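Local coordinates for protein glycosyltransferase Gtf1 (Streptococcus gordonii, PDB 5E9T) that is a bacterial glycosyltransferase of the GT-B fold, carrying an added extended beta-sheet domain and assembling with its stabilizing partner protein Gtf2, at residues R202-V216 with V227-V239. The protein carries 1 engineered substitution. Numbering follows the deposited sequence.
Sequences RYFLQCLQLQADDVV and VVFEESQKAKLGV
R202 reaches from helix 202-208 to two acidic residues on successive positions of helix 225-232, and the two helix segments run side by side at 29°. R202 CG lies anti to the backbone N (chi1 178°) and the chain bends at chi3, which turns the guanidinium across to the glutamates. Both contacts are salt bridges: NE donates to E231 OE1 at 3.2 Å, on the carboxylate's anti side with the two planes nearly perpendicular, while the hydrogen bond of NH2 to E230 OE1 is weak. V227 CG2 lies over one guanidinium face and also packs on R202 CB, 3.6 Å away. E231 CB lies against L205 CB; beyond it the chain bends at chi2, and OE2 comes near Q206 CG. K234 NZ donates to the backbone E231 O and makes a long salt bridge to E231 OE2 (4.0 Å). Deeper in, L205 CD1 rests on V227 CG2 and V228 CG2, and the V216 and V228 side chains cross obliquely, CG1 to CG1 4.0 Å.

Past the helices, L210 CB meets A235 CB at 4.1 Å. The two segments then pair as parallel strands: K236 N donates to D214 O. V216 N donates to K236 O. G238 N donates to V216 O (2.7 Å). K236 curls back through bends at chi2 and chi4, and its NZ approaches A212 O from above the carbonyl plane, 2.9 Å away. Strands 215-218 and 236-241, joined through helix 225-232, form a beta-alpha-beta unit of the Rossmann-like parallel sheet. M84 of the Gtf2 chain packs on R202 and V227. Backbone bonds and aliphatic packing join the interior; a magnesium ion lies near E230, R202 NH1 also pairs with E199, and the cations together probably offset the acidic charge.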
ATOM      1  N   ARG A 202       9.294   0.708  12.410  1.00 22.29           N
ATOM      2  CA  ARG A 202      10.387   0.099  11.660  1.00 26.67           C
ATOM      3  C   ARG A 202      11.559   1.063  11.532  1.00 30.41           C
ATOM      4  O   ARG A 202      12.690   0.740  11.912  1.00 29.64           O
ATOM      5  CB  ARG A 202       9.898  -0.348  10.283  1.00 26.72           C
ATOM      6  CG  ARG A 202      10.986  -0.960   9.417  1.00 28.89           C
ATOM      7  CD  ARG A 202      10.387  -1.694   8.238  1.00 29.53           C
ATOM      8  NE  ARG A 202      10.330  -3.131   8.470  1.00 33.13           N
ATOM      9  CZ  ARG A 202       9.433  -3.940   7.921  1.00 42.81           C
ATOM     10  NH1 ARG A 202       8.500  -3.456   7.114  1.00 49.21           N
ATOM     11  NH2 ARG A 202       9.463  -5.232   8.187  1.00 48.87           N
ATOM     12  N   TYR A 203      11.296   2.267  11.011  1.00 28.11           N
ATOM     13  CA  TYR A 203      12.343   3.278  10.891  1.00 23.69           C
ATOM     14  C   TYR A 203      13.001   3.553  12.235  1.00 30.56           C
ATOM     15  O   TYR A 203      14.218   3.756  12.310  1.00 39.36           O
ATOM     16  CB  TYR A 203      11.759   4.564  10.304  1.00 23.17           C
ATOM     17  CG  TYR A 203      12.778   5.651  10.043  1.00 25.41           C
ATOM     18  CD1 TYR A 203      13.769   5.487   9.087  1.00 27.69           C
ATOM     19  CD2 TYR A 203      12.739   6.848  10.743  1.00 30.89           C
ATOM     20  CE1 TYR A 203      14.699   6.478   8.844  1.00 30.63           C
ATOM     21  CE2 TYR A 203      13.663   7.847  10.505  1.00 32.82           C
ATOM     22  CZ  TYR A 203      14.641   7.657   9.555  1.00 33.37           C
ATOM     23  OH  TYR A 203      15.563   8.651   9.314  1.00 37.53           O
ATOM     24  N   PHE A 204      12.214   3.547  13.312  1.00 17.47           N
ATOM     25  CA  PHE A 204      12.790   3.701  14.643  1.00 14.18           C
ATOM     26  C   PHE A 204      13.772   2.575  14.948  1.00 23.56           C
ATOM     27  O   PHE A 204      14.931   2.827  15.299  1.00 22.05           O
ATOM     28  CB  PHE A 204      11.682   3.748  15.693  1.00 12.58           C
ATOM     29  CG  PHE A 204      12.169   3.500  17.092  1.00 20.30           C
ATOM     30  CD1 PHE A 204      13.010   4.406  17.717  1.00 24.36           C
ATOM     31  CD2 PHE A 204      11.789   2.361  17.780  1.00 26.26           C
ATOM     32  CE1 PHE A 204      13.461   4.178  19.003  1.00 23.23           C
ATOM     33  CE2 PHE A 204      12.235   2.129  19.068  1.00 21.98           C
ATOM     34  CZ  PHE A 204      13.070   3.036  19.680  1.00 19.37           C
ATOM     35  N   LEU A 205      13.320   1.323  14.818  1.00 24.28           N
ATOM     36  CA  LEU A 205      14.192   0.187  15.102  1.00 15.32           C
ATOM     37  C   LEU A 205      15.421   0.201  14.204  1.00 25.04           C
ATOM     38  O   LEU A 205      16.518  -0.177  14.633  1.00 35.41           O
ATOM     39  CB  LEU A 205      13.419  -1.122  14.941  1.00  6.95           C
ATOM     40  CG  LEU A 205      12.338  -1.361  15.998  1.00 13.17           C
ATOM     41  CD1 LEU A 205      11.415  -2.503  15.592  1.00 19.43           C
ATOM     42  CD2 LEU A 205      12.970  -1.627  17.360  1.00 16.25           C
ATOM     43  N   GLN A 206      15.260   0.646  12.958  1.00 22.69           N
ATOM     44  CA  GLN A 206      16.407   0.776  12.068  1.00 25.37           C
ATOM     45  C   GLN A 206      17.375   1.840  12.578  1.00 29.12           C
ATOM     46  O   GLN A 206      18.589   1.613  12.631  1.00 29.61           O
ATOM     47  CB  GLN A 206      15.933   1.092  10.649  1.00 21.21           C
ATOM     48  CG  GLN A 206      15.058  -0.004  10.051  1.00 22.05           C
ATOM     49  CD  GLN A 206      14.711   0.238   8.592  1.00 28.53           C
ATOM     50  OE1 GLN A 206      14.425   1.366   8.186  1.00 30.73           O
ATOM     51  NE2 GLN A 206      14.731  -0.824   7.797  1.00 29.84           N
ATOM     52  N   CYS A 207      16.852   3.002  12.980  1.00 31.47           N
ATOM     53  CA  CYS A 207      17.711   4.057  13.508  1.00 33.75           C
ATOM     54  C   CYS A 207      18.442   3.627  14.775  1.00 33.99           C
ATOM     55  O   CYS A 207      19.472   4.219  15.114  1.00 35.48           O
ATOM     56  CB  CYS A 207      16.893   5.320  13.774  1.00 36.01           C
ATOM     57  SG  CYS A 207      16.244   6.106  12.277  1.00 42.44           S
ATOM     58  N   LEU A 208      17.934   2.614  15.481  1.00 29.69           N
ATOM     59  CA  LEU A 208      18.665   2.080  16.623  1.00 33.90           C
ATOM     60  C   LEU A 208      19.951   1.391  16.185  1.00 35.64           C
ATOM     61  O   LEU A 208      20.916   1.338  16.958  1.00 30.87           O
ATOM     62  CB  LEU A 208      17.780   1.112  17.410  1.00 39.10           C
ATOM     63  CG  LEU A 208      16.915   1.745  18.501  1.00 41.59           C
ATOM     64  CD1 LEU A 208      15.868   0.763  19.000  1.00 42.66           C
ATOM     65  CD2 LEU A 208      17.791   2.223  19.645  1.00 40.88           C
ATOM     66  N   GLN A 209      19.982   0.874  14.957  1.00 37.59           N
ATOM     67  CA  GLN A 209      21.141   0.188  14.387  1.00 37.11           C
ATOM     68  C   GLN A 209      21.615  -0.944  15.303  1.00 42.43           C
ATOM     69  O   GLN A 209      22.712  -0.927  15.860  1.00 48.27           O
ATOM     70  CB  GLN A 209      22.271   1.180  14.098  1.00 36.48           C
ATOM     71  CG  GLN A 209      22.025   2.061  12.887  1.00 40.75           C
ATOM     72  CD  GLN A 209      23.289   2.737  12.397  1.00 48.26           C
ATOM     73  OE1 GLN A 209      24.122   3.174  13.193  1.00 53.14           O
ATOM     74  NE2 GLN A 209      23.445   2.816  11.081  1.00 50.65           N
ATOM     75  N   LEU A 210      20.739  -1.938  15.431  1.00 42.31           N
ATOM     76  CA  LEU A 210      20.991  -3.060  16.325  1.00 46.09           C
ATOM     77  C   LEU A 210      22.186  -3.874  15.846  1.00 56.37           C
ATOM     78  O   LEU A 210      22.284  -4.219  14.665  1.00 58.75           O
ATOM     79  CB  LEU A 210      19.751  -3.948  16.413  1.00 40.03           C
ATOM     80  CG  LEU A 210      18.480  -3.262  16.914  1.00 31.73           C
ATOM     81  CD1 LEU A 210      17.252  -4.140  16.699  1.00 23.73           C
ATOM     82  CD2 LEU A 210      18.629  -2.903  18.377  1.00 27.55           C
ATOM     83  N   GLN A 211      23.100  -4.175  16.765  1.00 64.37           N
ATOM     84  CA  GLN A 211      24.242  -5.015  16.445  1.00 66.54           C
ATOM     85  C   GLN A 211      23.928  -6.471  16.778  1.00 66.22           C
ATOM     86  O   GLN A 211      22.874  -6.798  17.329  1.00 65.74           O
ATOM     87  CB  GLN A 211      25.489  -4.524  17.180  1.00 66.07           C
ATOM     88  CG  GLN A 211      25.952  -3.135  16.760  1.00 71.59           C
ATOM     89  CD  GLN A 211      26.477  -3.091  15.335  1.00 78.34           C
ATOM     90  OE1 GLN A 211      26.689  -4.127  14.702  1.00 82.84           O
ATOM     91  NE2 GLN A 211      26.692  -1.885  14.822  1.00 77.33           N
ATOM     92  N   ALA A 212      24.874  -7.360  16.465  1.00 63.29           N
ATOM     93  CA  ALA A 212      24.595  -8.791  16.532  1.00 58.52           C
ATOM     94  C   ALA A 212      24.363  -9.255  17.964  1.00 58.58           C
ATOM     95  O   ALA A 212      23.522 -10.127  18.208  1.00 61.86           O
ATOM     96  CB  ALA A 212      25.736  -9.578  15.891  1.00 52.56           C
ATOM     97  N   ASP A 213      25.105  -8.701  18.922  1.00 54.82           N
ATOM     98  CA  ASP A 213      24.985  -9.097  20.318  1.00 60.32           C
ATOM     99  C   ASP A 213      24.073  -8.181  21.133  1.00 56.60           C
ATOM    100  O   ASP A 213      24.018  -8.317  22.359  1.00 58.93           O
ATOM    101  CB  ASP A 213      26.367  -9.198  20.968  1.00 69.80           C
ATOM    102  CG  ASP A 213      27.150  -7.912  20.882  1.00 80.95           C
ATOM    103  OD1 ASP A 213      27.169  -7.295  19.797  1.00 82.58           O
ATOM    104  OD2 ASP A 213      27.756  -7.526  21.903  1.00 90.68           O
ATOM    105  N   ASP A 214      23.389  -7.232  20.498  1.00 49.01           N
ATOM    106  CA  ASP A 214      22.302  -6.547  21.185  1.00 44.66           C
ATOM    107  C   ASP A 214      21.162  -7.525  21.454  1.00 44.37           C
ATOM    108  O   ASP A 214      20.934  -8.469  20.694  1.00 45.73           O
ATOM    109  CB  ASP A 214      21.792  -5.364  20.360  1.00 50.87           C
ATOM    110  CG  ASP A 214      22.769  -4.201  20.330  1.00 59.06           C
ATOM    111  OD1 ASP A 214      23.269  -3.808  21.407  1.00 61.02           O
ATOM    112  OD2 ASP A 214      23.029  -3.674  19.227  1.00 62.93           O
ATOM    113  N   VAL A 215      20.441  -7.295  22.549  1.00 43.43           N
ATOM    114  CA  VAL A 215      19.331  -8.153  22.956  1.00 40.00           C
ATOM    115  C   VAL A 215      18.054  -7.325  22.972  1.00 35.15           C
ATOM    116  O   VAL A 215      17.930  -6.377  23.758  1.00 39.93           O
ATOM    117  CB  VAL A 215      19.576  -8.798  24.330  1.00 38.56           C
ATOM    118  CG1 VAL A 215      18.356  -9.605  24.763  1.00 36.60           C
ATOM    119  CG2 VAL A 215      20.811  -9.677  24.288  1.00 38.10           C
ATOM    120  N   VAL A 216      17.102  -7.686  22.116  1.00 30.43           N
ATOM    121  CA  VAL A 216      15.790  -7.050  22.078  1.00 27.82           C
ATOM    122  C   VAL A 216      14.815  -7.932  22.846  1.00 29.25           C
ATOM    123  O   VAL A 216      14.575  -9.086  22.467  1.00 36.19           O
ATOM    124  CB  VAL A 216      15.315  -6.822  20.634  1.00 23.47           C
ATOM    125  CG1 VAL A 216      13.892  -6.293  20.622  1.00 23.66           C
ATOM    126  CG2 VAL A 216      16.247  -5.856  19.917  1.00 23.11           C
ATOM    127  N   VAL A 227       6.901  -6.152  13.326  1.00 17.06           N
ATOM    128  CA  VAL A 227       8.005  -5.266  12.973  1.00 13.40           C
ATOM    129  C   VAL A 227       9.183  -5.469  13.920  1.00 16.79           C
ATOM    130  O   VAL A 227      10.345  -5.437  13.500  1.00 19.24           O
ATOM    131  CB  VAL A 227       7.539  -3.801  12.937  1.00 12.08           C
ATOM    132  CG1 VAL A 227       7.068  -3.336  14.297  1.00 15.67           C
ATOM    133  CG2 VAL A 227       8.659  -2.920  12.447  1.00 19.12           C
ATOM    134  N   VAL A 228       8.909  -5.691  15.208  1.00 16.00           N
ATOM    135  CA  VAL A 228       9.988  -6.016  16.135  1.00 23.63           C
ATOM    136  C   VAL A 228      10.665  -7.313  15.713  1.00 29.94           C
ATOM    137  O   VAL A 228      11.889  -7.459  15.830  1.00 34.87           O
ATOM    138  CB  VAL A 228       9.454  -6.091  17.578  1.00 22.20           C
ATOM    139  CG1 VAL A 228      10.544  -6.563  18.525  1.00 19.17           C
ATOM    140  CG2 VAL A 228       8.933  -4.736  18.013  1.00 25.13           C
ATOM    141  N   PHE A 229       9.890  -8.261  15.183  1.00 24.56           N
ATOM    142  CA  PHE A 229      10.465  -9.536  14.770  1.00 27.58           C
ATOM    143  C   PHE A 229      11.326  -9.377  13.523  1.00 27.40           C
ATOM    144  O   PHE A 229      12.454  -9.879  13.469  1.00 33.33           O
ATOM    145  CB  PHE A 229       9.356 -10.560  14.539  1.00 25.76           C
ATOM    146  CG  PHE A 229       8.967 -11.312  15.777  1.00 26.19           C
ATOM    147  CD1 PHE A 229       8.868 -10.659  16.995  1.00 23.72           C
ATOM    148  CD2 PHE A 229       8.704 -12.667  15.729  1.00 25.15           C
ATOM    149  CE1 PHE A 229       8.516 -11.339  18.136  1.00 22.57           C
ATOM    150  CE2 PHE A 229       8.351 -13.352  16.869  1.00 26.55           C
ATOM    151  CZ  PHE A 229       8.257 -12.687  18.074  1.00 24.29           C
ATOM    152  N   GLU A 230      10.811  -8.677  12.510  1.00 22.91           N
ATOM    153  CA  GLU A 230      11.568  -8.501  11.275  1.00 18.66           C
ATOM    154  C   GLU A 230      12.896  -7.800  11.535  1.00 24.83           C
ATOM    155  O   GLU A 230      13.932  -8.186  10.978  1.00 23.09           O
ATOM    156  CB  GLU A 230      10.731  -7.722  10.258  1.00 13.00           C
ATOM    157  CG  GLU A 230      10.438  -8.490   8.976  1.00 26.28           C
ATOM    158  CD  GLU A 230       9.091  -8.134   8.361  1.00 30.77           C
ATOM    159  OE1 GLU A 230       9.073  -7.540   7.260  1.00 35.03           O
ATOM    160  OE2 GLU A 230       8.050  -8.441   8.982  1.00 24.24           O
ATOM    161  N   GLU A 231      12.894  -6.781  12.390  1.00 23.97           N
ATOM    162  CA  GLU A 231      14.079  -5.958  12.584  1.00 28.28           C
ATOM    163  C   GLU A 231      15.025  -6.477  13.659  1.00 35.89           C
ATOM    164  O   GLU A 231      16.167  -6.014  13.722  1.00 48.18           O
ATOM    165  CB  GLU A 231      13.669  -4.523  12.918  1.00 35.02           C
ATOM    166  CG  GLU A 231      12.965  -3.810  11.777  1.00 38.55           C
ATOM    167  CD  GLU A 231      13.817  -3.745  10.527  1.00 45.46           C
ATOM    168  OE1 GLU A 231      13.261  -3.897   9.418  1.00 46.88           O
ATOM    169  OE2 GLU A 231      15.045  -3.550  10.655  1.00 51.97           O
ATOM    170  N   SER A 232      14.601  -7.418  14.497  1.00 37.68           N
ATOM    171  CA  SER A 232      15.478  -7.933  15.543  1.00 41.16           C
ATOM    172  C   SER A 232      16.272  -9.160  15.113  1.00 44.25           C
ATOM    173  O   SER A 232      17.070  -9.668  15.907  1.00 41.79           O
ATOM    174  CB  SER A 232      14.676  -8.267  16.803  1.00 40.51           C
ATOM    175  OG  SER A 232      14.291  -7.092  17.494  1.00 44.02           O
ATOM    176  N   GLN A 233      16.083  -9.642  13.882  1.00 42.86           N
ATOM    177  CA  GLN A 233      16.756 -10.868  13.462  1.00 38.98           C
ATOM    178  C   GLN A 233      18.269 -10.690  13.423  1.00 48.19           C
ATOM    179  O   GLN A 233      19.018 -11.614  13.763  1.00 54.06           O
ATOM    180  CB  GLN A 233      16.229 -11.316  12.100  1.00 31.10           C
ATOM    181  CG  GLN A 233      14.758 -11.703  12.105  1.00 39.26           C
ATOM    182  CD  GLN A 233      14.470 -12.912  12.978  1.00 45.69           C
ATOM    183  OE1 GLN A 233      13.441 -12.970  13.652  1.00 39.73           O
ATOM    184  NE2 GLN A 233      15.373 -13.887  12.962  1.00 52.66           N
ATOM    185  N   LYS A 234      18.742  -9.508  13.021  1.00 50.45           N
ATOM    186  CA  LYS A 234      20.178  -9.243  13.015  1.00 45.35           C
ATOM    187  C   LYS A 234      20.760  -9.164  14.419  1.00 47.06           C
ATOM    188  O   LYS A 234      21.984  -9.074  14.561  1.00 51.99           O
ATOM    189  CB  LYS A 234      20.477  -7.950  12.254  1.00 47.54           C
ATOM    190  CG  LYS A 234      20.077  -6.682  12.987  1.00 53.90           C
ATOM    191  CD  LYS A 234      20.093  -5.484  12.049  1.00 60.33           C
ATOM    192  CE  LYS A 234      19.169  -5.717  10.862  1.00 63.56           C
ATOM    193  NZ  LYS A 234      17.869  -6.306  11.293  1.00 67.64           N
ATOM    194  N   ALA A 235      19.918  -9.191  15.443  1.00 42.04           N
ATOM    195  CA  ALA A 235      20.313  -9.203  16.843  1.00 39.37           C
ATOM    196  C   ALA A 235      19.678 -10.420  17.514  1.00 41.13           C
ATOM    197  O   ALA A 235      19.115 -11.297  16.853  1.00 53.07           O
ATOM    198  CB  ALA A 235      19.911  -7.897  17.532  1.00 36.64           C
ATOM    199  N   LYS A 236      19.795 -10.485  18.833  1.00 35.04           N
ATOM    200  CA  LYS A 236      19.209 -11.567  19.612  1.00 40.11           C
ATOM    201  C   LYS A 236      17.853 -11.118  20.146  1.00 43.72           C
ATOM    202  O   LYS A 236      17.769 -10.148  20.908  1.00 46.63           O
ATOM    203  CB  LYS A 236      20.139 -11.979  20.748  1.00 42.90           C
ATOM    204  CG  LYS A 236      21.499 -12.461  20.267  1.00 45.63           C
ATOM    205  CD  LYS A 236      21.376 -13.754  19.477  1.00 52.83           C
ATOM    206  CE  LYS A 236      22.696 -14.134  18.831  1.00 53.64           C
ATOM    207  NZ  LYS A 236      23.294 -12.988  18.092  1.00 53.33           N
ATOM    208  N   LEU A 237      16.799 -11.825  19.746  1.00 35.39           N
ATOM    209  CA  LEU A 237      15.430 -11.467  20.087  1.00 26.43           C
ATOM    210  C   LEU A 237      14.916 -12.347  21.219  1.00 33.62           C
ATOM    211  O   LEU A 237      15.215 -13.543  21.277  1.00 40.41           O
ATOM    212  CB  LEU A 237      14.523 -11.609  18.864  1.00 21.80           C
ATOM    213  CG  LEU A 237      13.019 -11.411  19.057  1.00 19.31           C
ATOM    214  CD1 LEU A 237      12.731 -10.070  19.716  1.00 19.24           C
ATOM    215  CD2 LEU A 237      12.301 -11.526  17.720  1.00 23.94           C
ATOM    216  N   GLY A 238      14.116 -11.761  22.098  1.00 31.10           N
ATOM    217  CA  GLY A 238      13.512 -12.520  23.177  1.00 30.77           C
ATOM    218  C   GLY A 238      12.153 -11.964  23.524  1.00 30.32           C
ATOM    219  O   GLY A 238      11.870 -10.779  23.315  1.00 36.04           O
ATOM    220  N   VAL A 239      11.314 -12.829  24.091  1.00 22.65           N
ATOM    221  CA  VAL A 239       9.895 -12.561  24.283  1.00 21.81           C
ATOM    222  C   VAL A 239       9.515 -13.029  25.680  1.00 26.38           C
ATOM    223  O   VAL A 239       9.708 -14.203  26.015  1.00 40.24           O
ATOM    224  CB  VAL A 239       9.030 -13.274  23.228  1.00 26.14           C
ATOM    225  CG1 VAL A 239       7.563 -13.224  23.618  1.00 33.81           C
ATOM    226  CG2 VAL A 239       9.250 -12.665  21.848  1.00 22.54           C
TER